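Local coordinates for protein beta-galactosidase (PDB 3OG2) that probably hydrolyses terminal non-reducing beta-D-galactose residues from beta-D-galactosides, as a glycoprotein of glycoside hydrolase family 35, at residues G84-F89 / G828-R833; W131-K136 / Y702-G707; S688-A693 / K799-I804. All blocks are in the same frame, centred on the assembly; numbering follows the deposited sequence.

Contact 1: G84-F89 / G828-R833; sequences GKPGRF and GGEDYR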
loop_
_atom_site.group_PDB
_atom_site.type_symbol
_atom_site.label_atom_id
_atom_site.label_comp_id
_atom_site.label_asym_id
_atom_site.label_seq_id
_atom_site.Cartn_x
_atom_site.Cartn_y
_atom_site.Cartn_z
ATOM N N GLY A 84 7.362 19.760 -8.043
ATOM C CA GLY A 84 6.425 20.075 -9.127
ATOM C C GLY A 84 6.910 21.213 -9.997
ATOM O O GLY A 84 6.613 21.241 -11.191
ATOM N N LYS A 85 7.647 22.179 -9.439
ATOM C CA LYS A 85 8.321 23.199 -10.227
ATOM C C LYS A 85 9.804 22.885 -10.324
ATOM O O LYS A 85 10.423 22.696 -9.252
ATOM C CB LYS A 85 8.173 24.584 -9.589
ATOM C CG LYS A 85 8.850 25.618 -10.433
ATOM C CD LYS A 85 8.233 26.889 -10.686
ATOM C CE LYS A 85 9.118 27.885 -11.488
ATOM N NZ LYS A 85 8.909 29.239 -10.895
ATOM N N PRO A 86 10.351 22.751 -11.499
ATOM C CA PRO A 86 11.742 22.361 -11.603
ATOM C C PRO A 86 12.620 23.341 -10.833
ATOM O O PRO A 86 12.469 24.571 -10.986
ATOM C CB PRO A 86 12.069 22.429 -13.086
ATOM C CG PRO A 86 10.766 22.644 -13.777
ATOM C CD PRO A 86 9.705 22.958 -12.787
ATOM N N GLY A 87 13.522 22.828 -9.999
ATOM C CA GLY A 87 14.412 23.659 -9.228
ATOM C C GLY A 87 13.868 24.043 -7.875
ATOM O O GLY A 87 14.590 24.691 -7.091
ATOM N N ARG A 88 12.639 23.680 -7.558
ATOM C CA ARG A 88 12.048 24.080 -6.256
ATOM C C ARG A 88 11.576 22.865 -5.508
ATOM O O ARG A 88 10.456 22.403 -5.602
ATOM C CB ARG A 88 10.899 25.065 -6.441
ATOM C CG ARG A 88 10.426 25.672 -5.138
ATOM C CD ARG A 88 11.485 26.382 -4.325
ATOM N NE ARG A 88 10.849 27.137 -3.243
ATOM C CZ ARG A 88 10.684 26.813 -1.972
ATOM N NH1 ARG A 88 11.150 25.633 -1.554
ATOM N NH2 ARG A 88 10.072 27.651 -1.137
ATOM N N PHE A 89 12.493 22.242 -4.753
ATOM C CA PHE A 89 12.124 21.090 -3.962
ATOM C C PHE A 89 11.329 21.604 -2.774
ATOM O O PHE A 89 11.760 22.546 -2.088
ATOM C CB PHE A 89 13.410 20.435 -3.474
ATOM C CG PHE A 89 13.157 19.241 -2.540
ATOM C CD1 PHE A 89 12.974 17.959 -3.102
ATOM C CD2 PHE A 89 13.124 19.421 -1.162
ATOM C CE1 PHE A 89 12.732 16.864 -2.284
ATOM C CE2 PHE A 89 12.875 18.323 -0.350
ATOM C CZ PHE A 89 12.706 17.061 -0.917
ATOM N N GLY A 828 -1.619 28.369 -13.286
ATOM C CA GLY A 828 -0.229 28.599 -12.924
ATOM C C GLY A 828 0.709 27.532 -13.443
ATOM O O GLY A 828 1.918 27.737 -13.462
ATOM N N GLY A 829 0.159 26.343 -13.811
ATOM C CA GLY A 829 1.026 25.245 -14.233
ATOM C C GLY A 829 2.024 24.871 -13.150
ATOM O O GLY A 829 1.614 24.508 -12.021
ATOM N N GLU A 830 3.335 24.915 -13.444
ATOM C CA GLU A 830 4.356 24.574 -12.463
ATOM C C GLU A 830 4.437 25.628 -11.379
ATOM O O GLU A 830 4.968 25.283 -10.301
ATOM C CB GLU A 830 5.736 24.403 -13.142
ATOM C CG GLU A 830 5.666 23.133 -14.016
ATOM C CD GLU A 830 6.695 23.051 -15.100
ATOM O OE1 GLU A 830 7.603 23.908 -15.243
ATOM O OE2 GLU A 830 6.611 22.076 -15.879
ATOM N N ASP A 831 3.945 26.833 -11.618
ATOM C CA ASP A 831 3.744 27.814 -10.512
ATOM C C ASP A 831 2.371 27.526 -9.912
ATOM O O ASP A 831 1.466 28.385 -9.928
ATOM C CB ASP A 831 3.877 29.224 -11.054
ATOM C CG ASP A 831 5.281 29.458 -11.553
ATOM O OD1 ASP A 831 6.247 29.246 -10.809
ATOM O OD2 ASP A 831 5.441 29.837 -12.720
ATOM N N TYR A 832 2.194 26.303 -9.400
ATOM C CA TYR A 832 0.846 25.888 -8.976
ATOM C C TYR A 832 0.391 26.667 -7.764
ATOM O O TYR A 832 1.176 27.175 -6.943
ATOM C CB TYR A 832 0.841 24.368 -8.740
ATOM C CG TYR A 832 1.830 23.870 -7.711
ATOM C CD1 TYR A 832 3.149 23.561 -8.093
ATOM C CD2 TYR A 832 1.453 23.671 -6.399
ATOM C CE1 TYR A 832 4.071 23.089 -7.177
ATOM C CE2 TYR A 832 2.362 23.195 -5.450
ATOM C CZ TYR A 832 3.671 22.915 -5.852
ATOM O OH TYR A 832 4.563 22.428 -4.905
ATOM N N ARG A 833 -0.914 26.823 -7.599
ATOM C CA ARG A 833 -1.430 27.772 -6.610
ATOM C C ARG A 833 -1.566 27.206 -5.222
ATOM O O ARG A 833 -1.598 27.988 -4.256
ATOM C CB ARG A 833 -2.781 28.314 -7.097
ATOM C CG ARG A 833 -2.679 29.160 -8.350
ATOM C CD ARG A 833 -1.798 30.399 -8.140
ATOM N NE ARG A 833 -1.859 31.286 -9.303
ATOM C CZ ARG A 833 -2.515 32.423 -9.356
ATOM N NH1 ARG A 833 -3.189 32.853 -8.296
ATOM N NH2 ARG A 833 -2.483 33.127 -10.494
HETATM O O HOH W 1 6.249 20.309 -5.442
#
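Lys85 NZ meets Asp831 OD1 at 2.7 Å in a salt bridge that ties a loop of the catalytic TIM barrel region to the loop after strand 820-824. The ammonium comes to OD1 from the side of the other carboxylate oxygen, using the syn lone pair. With CG set opposite the backbone N (chi1 -179°), the lysine chain runs out over the Glu830 carbonyl, its CB 3.4 Å from Glu830 O, and bends at chi2 and chi4 to reach the acid. Each loop contains a beta turn: Lys85 to Arg88 form a type II turn closed by Arg88 N to Lys85 O, and Gly828 to Asp831 a type II' turn closed by Asp831 N to Gly828 O. Glu830 crosses Pro86 at about a right angle, Pro86 CD lying 3.4 Å from Glu830 OE1, while Glu830 CG sits 3.5 Å from Gly84 O. Its other oxygen, OE2, is taken by His709 NE2 and by a salt bridge to Arg134. Cut back to an alanine, Glu830 would probably leave Arg134 without this carboxylate and His709 without its acceptor, and open a gap beside Pro86. A water bridges the loops: it accepts from Gly84 N at 2.9 Å and lies 2.8 Å from Tyr832 OH. Lys85 N approaches the Tyr832 ring at its edge, 4.3 Å from CE1. Two acids thus serve two settings: Asp831 pairs with a lysine at the exposed surface, and Glu830 turns its OE2 to Arg134 and His709 of adjoining loops, so the seam is held by charge and water more than by apolar packing.

Contact 2: W131-K136 / Y702-G707; sequences WLQRVK and YGSDYG. With NAG (2-acetamido-2-deoxy-beta-D-glucopyranose), chain E.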
loop_
_atom_site.group_PDB
_atom_site.type_symbol
_atom_site.label_atom_id
_atom_site.label_comp_id
_atom_site.label_asym_id
_atom_site.label_seq_id
_atom_site.Cartn_x
_atom_site.Cartn_y
_atom_site.Cartn_z
ATOM N N TRP A 131 7.362 17.632 -16.076
ATOM C CA TRP A 131 8.340 18.404 -16.845
ATOM C C TRP A 131 9.479 17.565 -17.403
ATOM O O TRP A 131 10.196 18.087 -18.276
ATOM C CB TRP A 131 8.817 19.568 -16.003
ATOM C CG TRP A 131 9.229 19.358 -14.586
ATOM C CD1 TRP A 131 8.467 19.544 -13.494
ATOM C CD2 TRP A 131 10.530 18.971 -14.135
ATOM N NE1 TRP A 131 9.164 19.289 -12.356
ATOM C CE2 TRP A 131 10.441 18.940 -12.710
ATOM C CE3 TRP A 131 11.756 18.661 -14.751
ATOM C CZ2 TRP A 131 11.513 18.600 -11.877
ATOM C CZ3 TRP A 131 12.806 18.324 -13.891
ATOM C CH2 TRP A 131 12.682 18.300 -12.488
ATOM N N LEU A 132 9.609 16.290 -17.019
ATOM C CA LEU A 132 10.576 15.443 -17.739
ATOM C C LEU A 132 10.118 15.155 -19.149
ATOM O O LEU A 132 10.908 14.686 -19.967
ATOM C CB LEU A 132 10.816 14.145 -16.968
ATOM C CG LEU A 132 11.763 14.267 -15.766
ATOM C CD1 LEU A 132 12.081 12.844 -15.269
ATOM C CD2 LEU A 132 13.039 15.051 -15.878
ATOM N N GLN A 133 8.829 15.416 -19.520
ATOM C CA GLN A 133 8.486 15.316 -20.919
ATOM C C GLN A 133 9.250 16.334 -21.774
ATOM O O GLN A 133 9.356 16.099 -22.976
ATOM C CB GLN A 133 6.971 15.525 -21.138
ATOM C CG GLN A 133 6.119 14.526 -20.363
ATOM C CD GLN A 133 4.776 14.261 -20.990
ATOM O OE1 GLN A 133 4.274 15.088 -21.796
ATOM N NE2 GLN A 133 4.110 13.139 -20.654
ATOM N N ARG A 134 9.798 17.378 -21.161
ATOM C CA ARG A 134 10.545 18.365 -21.895
ATOM C C ARG A 134 12.052 18.076 -21.886
ATOM O O ARG A 134 12.856 18.885 -22.350
ATOM C CB ARG A 134 10.311 19.747 -21.281
ATOM C CG ARG A 134 8.815 20.096 -21.323
ATOM C CD ARG A 134 8.612 21.586 -21.096
ATOM N NE ARG A 134 9.226 22.166 -19.895
ATOM C CZ ARG A 134 8.606 22.276 -18.710
ATOM N NH1 ARG A 134 7.346 21.832 -18.559
ATOM N NH2 ARG A 134 9.201 22.846 -17.661
ATOM N N VAL A 135 12.471 16.929 -21.359
ATOM C CA VAL A 135 13.889 16.516 -21.399
ATOM C C VAL A 135 14.071 15.607 -22.577
ATOM O O VAL A 135 13.431 14.566 -22.670
ATOM C CB VAL A 135 14.221 15.815 -20.068
ATOM C CG1 VAL A 135 15.618 15.206 -20.144
ATOM C CG2 VAL A 135 14.147 16.810 -18.922
ATOM N N LYS A 136 14.971 16.005 -23.493
ATOM C CA LYS A 136 15.099 15.216 -24.733
ATOM C C LYS A 136 15.675 13.848 -24.525
ATOM O O LYS A 136 15.273 12.897 -25.225
ATOM C CB LYS A 136 15.992 15.989 -25.711
ATOM C CG LYS A 136 15.376 17.339 -26.125
ATOM C CD LYS A 136 16.281 18.118 -27.123
ATOM C CE LYS A 136 15.861 19.587 -27.246
ATOM N NZ LYS A 136 16.834 20.561 -27.833
ATOM N N TYR A 702 0.501 19.680 -26.321
ATOM C CA TYR A 702 0.814 18.744 -25.234
ATOM C C TYR A 702 0.811 19.515 -23.926
ATOM O O TYR A 702 1.607 20.474 -23.783
ATOM C CB TYR A 702 2.203 18.142 -25.435
ATOM C CG TYR A 702 2.398 17.339 -26.696
ATOM C CD1 TYR A 702 1.354 16.892 -27.514
ATOM C CD2 TYR A 702 3.711 17.023 -27.031
ATOM C CE1 TYR A 702 1.631 16.139 -28.655
ATOM C CE2 TYR A 702 3.978 16.245 -28.180
ATOM C CZ TYR A 702 2.947 15.816 -28.970
ATOM O OH TYR A 702 3.186 15.078 -30.118
ATOM N N GLY A 703 -0.013 19.135 -22.939
ATOM C CA GLY A 703 -0.069 19.907 -21.715
ATOM C C GLY A 703 1.281 20.133 -21.046
ATOM O O GLY A 703 1.603 21.234 -20.567
ATOM N N SER A 704 2.115 19.068 -21.003
ATOM C CA SER A 704 3.348 19.199 -20.219
ATOM C C SER A 704 4.321 20.140 -20.902
ATOM O O SER A 704 5.232 20.655 -20.201
ATOM C CB SER A 704 4.027 17.836 -20.006
ATOM O OG SER A 704 3.272 17.060 -19.065
ATOM N N ASP A 705 4.177 20.392 -22.193
ATOM C CA ASP A 705 5.074 21.334 -22.853
ATOM C C ASP A 705 4.824 22.732 -22.357
ATOM O O ASP A 705 5.715 23.595 -22.524
ATOM C CB ASP A 705 4.892 21.331 -24.358
ATOM C CG ASP A 705 5.623 20.147 -25.039
ATOM O OD1 ASP A 705 6.334 19.378 -24.356
ATOM O OD2 ASP A 705 5.488 20.036 -26.290
ATOM N N TYR A 706 3.700 23.025 -21.727
ATOM C CA TYR A 706 3.349 24.341 -21.200
ATOM C C TYR A 706 3.267 24.325 -19.676
ATOM O O TYR A 706 2.786 25.296 -19.065
ATOM C CB TYR A 706 1.997 24.757 -21.795
ATOM C CG TYR A 706 2.052 24.881 -23.310
ATOM C CD1 TYR A 706 1.792 23.775 -24.116
ATOM C CD2 TYR A 706 2.351 26.090 -23.897
ATOM C CE1 TYR A 706 1.835 23.874 -25.502
ATOM C CE2 TYR A 706 2.391 26.196 -25.314
ATOM C CZ TYR A 706 2.124 25.104 -26.094
ATOM O OH TYR A 706 2.178 25.244 -27.472
ATOM N N GLY A 707 3.742 23.227 -19.058
ATOM C CA GLY A 707 3.765 23.202 -17.595
ATOM C C GLY A 707 2.553 22.603 -16.932
ATOM O O GLY A 707 2.437 22.742 -15.681
HETATM C C1 NAG E . 14.137 22.361 -24.347
HETATM C C2 NAG E . 13.777 23.289 -23.172
HETATM C C3 NAG E . 14.773 24.413 -22.946
HETATM C C4 NAG E . 16.231 23.918 -22.916
HETATM C C5 NAG E . 16.428 22.964 -24.106
HETATM C C6 NAG E . 17.869 22.442 -24.130
HETATM C C7 NAG E . 11.550 23.718 -22.219
HETATM C C8 NAG E . 10.396 24.696 -22.356
HETATM N N2 NAG E . 12.442 23.811 -23.210
HETATM O O3 NAG E . 14.505 25.141 -21.754
HETATM O O4 NAG E . 17.097 25.055 -23.026
HETATM O O5 NAG E . 15.462 21.889 -24.038
HETATM O O6 NAG E . 18.279 21.935 -25.379
HETATM O O7 NAG E . 11.740 23.222 -21.097
HETATM O O HOH W 2 5.142 16.787 -23.982
HETATM O O HOH W 3 1.603 16.293 -21.858
#
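Gln133 and Arg134 press against Ser704 and Asp705 where two short 3-10 segments, 131-134 of the TIM barrel region and 703-705 of an all-beta domain, meet. Gln133 lays its extended chain along the Ser704 side chain, with OE1 3.3 Å from Ser704 CB. That oxygen accepts from two waters: one also donates to Asp705 OD1, the other accepts from Ser704 N. The amide nitrogen of Gln133 is held by the carbonyls of Ala800 and Met798, and Ser704 OG by His709. Arg134, with Glu830 as its acid partner, is the central link. A bend at chi3 (-53°) turns its guanidinium so that two N-H groups serve partners at the edge of the group, in its plane: NE gives a bond of 3.0 Å to O7 of the N-acetylglucosamine, and NH1 reaches Ser704 O. Protein and sugar together thereby fix the rotation of the group. Asp705 runs past Arg134 in the opposite direction, OD1 4.0 Å from Arg134 CG, and its OD2 accepts from Ser700 and Ser688. Further on, Lys136 stretches out to the same sugar, NZ donating to NAG O6 at 3.2 Å. Ser704 O accepts from two donors, Gly707 N at 3.2 Å and Arg134 NH1. The bond from Arg134 NH1 to Ser704 O is 2.9 Å long, the acceptor only 3° out of the guanidinium plane and the C=O...N angle 180°.

Contact 3: S688-A693 / K799-I804; sequences SNNTYA and KAPRGI. With NAG (2-acetamido-2-deoxy-beta-D-glucopyranose), chain E.
Asn690 ND2 donates to Lys799 O in a nearly straight bond of 2.8 Å (N-H...O 171°), in the plane of both the carbonyl and the side-chain amide. The other end of that amide works within its own loop: OD1 accepts from Tyr692 N, in the carbonyl plane, and from Ala693 N, which stands above it. A chi1 of -167° puts CG beside the carbonyl carbon, from where the amide reaches both the turn and Lys799. The loop is fastened further by Asn690 N to Ser688 OG at 3.0 Å. Lys799, a buried residue, brings its ammonium to Asp796 in a salt bridge and has Val135 O and Gly137 O as further partners; a water lies between Lys799 NZ and Asn689 O. Apolar contacts complete the fit: Tyr692 CB rests 3.6 Å from Lys799 CB, the ring passes Ala800 with CE2 4.1 Å from its CB, and Ala693 CB lies 3.6 Å from Pro801 CD. Beside the seam, Asn689 ND2 bears the N-linked N-acetylglucosamine, bonded to C1. Segment 688-693 is thus an ST turn followed by an Asx turn, the latter extended into an Asx motif, a glycosylated loop clasped onto the chain entering strand 803-811 of the all-beta domain.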
loop_
_atom_site.group_PDB
_atom_site.type_symbol
_atom_site.label_atom_id
_atom_site.label_comp_id
_atom_site.label_asym_id
_atom_site.label_seq_id
_atom_site.Cartn_x
_atom_site.Cartn_y
_atom_site.Cartn_z
ATOM N N SER A 688 8.736 21.154 -30.039
ATOM C CA SER A 688 8.653 20.432 -28.775
ATOM C C SER A 688 9.965 19.706 -28.474
ATOM O O SER A 688 10.610 19.277 -29.397
ATOM C CB SER A 688 7.506 19.423 -28.783
ATOM O OG SER A 688 7.436 18.700 -27.539
ATOM N N ASN A 689 10.315 19.577 -27.200
ATOM C CA ASN A 689 11.449 18.750 -26.805
ATOM C C ASN A 689 11.022 17.308 -26.575
ATOM O O ASN A 689 11.886 16.507 -26.183
ATOM C CB ASN A 689 12.025 19.270 -25.484
ATOM C CG ASN A 689 12.850 20.499 -25.621
ATOM O OD1 ASN A 689 13.156 20.914 -26.748
ATOM N ND2 ASN A 689 13.298 21.142 -24.547
ATOM N N ASN A 690 9.740 17.030 -26.747
ATOM C CA ASN A 690 9.212 15.681 -26.568
ATOM C C ASN A 690 9.699 14.783 -27.707
ATOM O O ASN A 690 9.222 14.807 -28.824
ATOM C CB ASN A 690 7.702 15.660 -26.462
ATOM C CG ASN A 690 7.224 14.293 -25.969
ATOM O OD1 ASN A 690 7.748 13.251 -26.273
ATOM N ND2 ASN A 690 6.204 14.298 -25.106
ATOM N N THR A 691 10.713 13.973 -27.393
ATOM C CA THR A 691 11.325 13.147 -28.410
ATOM C C THR A 691 10.561 11.854 -28.564
ATOM O O THR A 691 10.802 11.090 -29.517
ATOM C CB THR A 691 12.792 12.872 -28.003
ATOM O OG1 THR A 691 12.865 12.510 -26.598
ATOM C CG2 THR A 691 13.656 14.117 -28.208
ATOM N N TYR A 692 9.622 11.530 -27.684
ATOM C CA TYR A 692 8.852 10.295 -27.768
ATOM C C TYR A 692 7.649 10.442 -28.692
ATOM O O TYR A 692 7.232 9.463 -29.298
ATOM C CB TYR A 692 8.328 9.972 -26.389
ATOM C CG TYR A 692 7.559 8.704 -26.210
ATOM C CD1 TYR A 692 8.176 7.468 -26.260
ATOM C CD2 TYR A 692 6.202 8.713 -25.988
ATOM C CE1 TYR A 692 7.474 6.296 -26.098
ATOM C CE2 TYR A 692 5.469 7.567 -25.812
ATOM C CZ TYR A 692 6.115 6.359 -25.868
ATOM O OH TYR A 692 5.390 5.192 -25.691
ATOM N N ALA A 693 7.080 11.627 -28.798
ATOM C CA ALA A 693 5.909 11.887 -29.616
ATOM C C ALA A 693 6.170 13.137 -30.455
ATOM O O ALA A 693 5.674 14.211 -30.131
ATOM C CB ALA A 693 4.650 12.064 -28.749
ATOM N N LYS A 799 6.772 9.808 -21.341
ATOM C CA LYS A 799 6.638 11.027 -22.139
ATOM C C LYS A 799 5.390 11.026 -23.000
ATOM O O LYS A 799 5.214 11.993 -23.755
ATOM C CB LYS A 799 7.895 11.212 -23.028
ATOM C CG LYS A 799 9.160 11.430 -22.175
ATOM C CD LYS A 799 10.339 11.748 -23.109
ATOM C CE LYS A 799 11.614 11.937 -22.293
ATOM N NZ LYS A 799 12.800 11.949 -23.232
ATOM N N ALA A 800 4.517 10.002 -22.923
ATOM C CA ALA A 800 3.278 10.063 -23.709
ATOM C C ALA A 800 2.510 11.337 -23.369
ATOM O O ALA A 800 2.184 11.531 -22.194
ATOM C CB ALA A 800 2.420 8.849 -23.430
ATOM N N PRO A 801 2.258 12.219 -24.307
ATOM C CA PRO A 801 1.642 13.509 -23.950
ATOM C C PRO A 801 0.174 13.393 -23.597
ATOM O O PRO A 801 -0.505 12.377 -23.824
ATOM C CB PRO A 801 1.862 14.371 -25.189
ATOM C CG PRO A 801 2.138 13.456 -26.280
ATOM C CD PRO A 801 2.719 12.161 -25.696
ATOM N N ARG A 802 -0.305 14.507 -23.071
ATOM C CA ARG A 802 -1.745 14.645 -22.781
ATOM C C ARG A 802 -2.228 15.849 -23.535
ATOM O O ARG A 802 -1.567 16.925 -23.482
ATOM C CB ARG A 802 -2.002 14.842 -21.292
ATOM C CG ARG A 802 -1.410 13.667 -20.488
ATOM C CD ARG A 802 -2.254 12.423 -20.705
ATOM N NE ARG A 802 -1.835 11.225 -19.989
ATOM C CZ ARG A 802 -1.267 10.166 -20.602
ATOM N NH1 ARG A 802 -0.969 10.182 -21.895
ATOM N NH2 ARG A 802 -1.004 9.107 -19.859
ATOM N N GLY A 803 -3.369 15.743 -24.233
ATOM C CA GLY A 803 -3.901 16.878 -24.954
ATOM C C GLY A 803 -4.293 16.422 -26.354
ATOM O O GLY A 803 -4.966 15.388 -26.534
ATOM N N ILE A 804 -3.925 17.229 -27.334
ATOM C CA ILE A 804 -4.313 16.980 -28.728
ATOM C C ILE A 804 -3.071 16.534 -29.472
ATOM O O ILE A 804 -2.093 17.258 -29.561
ATOM C CB ILE A 804 -4.943 18.229 -29.366
ATOM C CG1 ILE A 804 -6.251 18.596 -28.620
ATOM C CG2 ILE A 804 -5.179 18.041 -30.866
ATOM C CD1 ILE A 804 -6.777 19.975 -28.939
HETATM C C1 NAG E . 14.137 22.361 -24.347
HETATM C C2 NAG E . 13.777 23.289 -23.172
HETATM C C3 NAG E . 14.773 24.413 -22.946
HETATM C C4 NAG E . 16.231 23.918 -22.916
HETATM C C5 NAG E . 16.428 22.964 -24.106
HETATM C C6 NAG E . 17.869 22.442 -24.130
HETATM C C7 NAG E . 11.550 23.718 -22.219
HETATM C C8 NAG E . 10.396 24.696 -22.356
HETATM N N2 NAG E . 12.442 23.811 -23.210
HETATM O O3 NAG E . 14.505 25.141 -21.754
HETATM O O4 NAG E . 17.097 25.055 -23.026
HETATM O O5 NAG E . 15.462 21.889 -24.038
HETATM O O6 NAG E . 18.279 21.935 -25.379
HETATM O O7 NAG E . 11.740 23.222 -21.097
HETATM O O HOH W 4 11.491 14.547 -24.464
#

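Contact 2 is the buried one, contact 3 is partly buried and contact 1 lies at the surface. Contacts 1 and 2 both join the TIM barrel region to beta-rich parts of the chain, and they meet through Glu830 and Arg134; contact 3 instead binds two pieces of the all-beta region. Segments 702-707 of contact 2 and 688-693 of contact 3 belong to the same loop, between strands 663-666 and 713-720. These two contacts have centres about 7 Å apart and share one sugar, covalently held in contact 3 and hydrogen-bonded in contact 2. Charge pairing marks contact 1, arginine-to-carbonyl and water links contact 2, and an asparagine amide with apolar contacts contact 3.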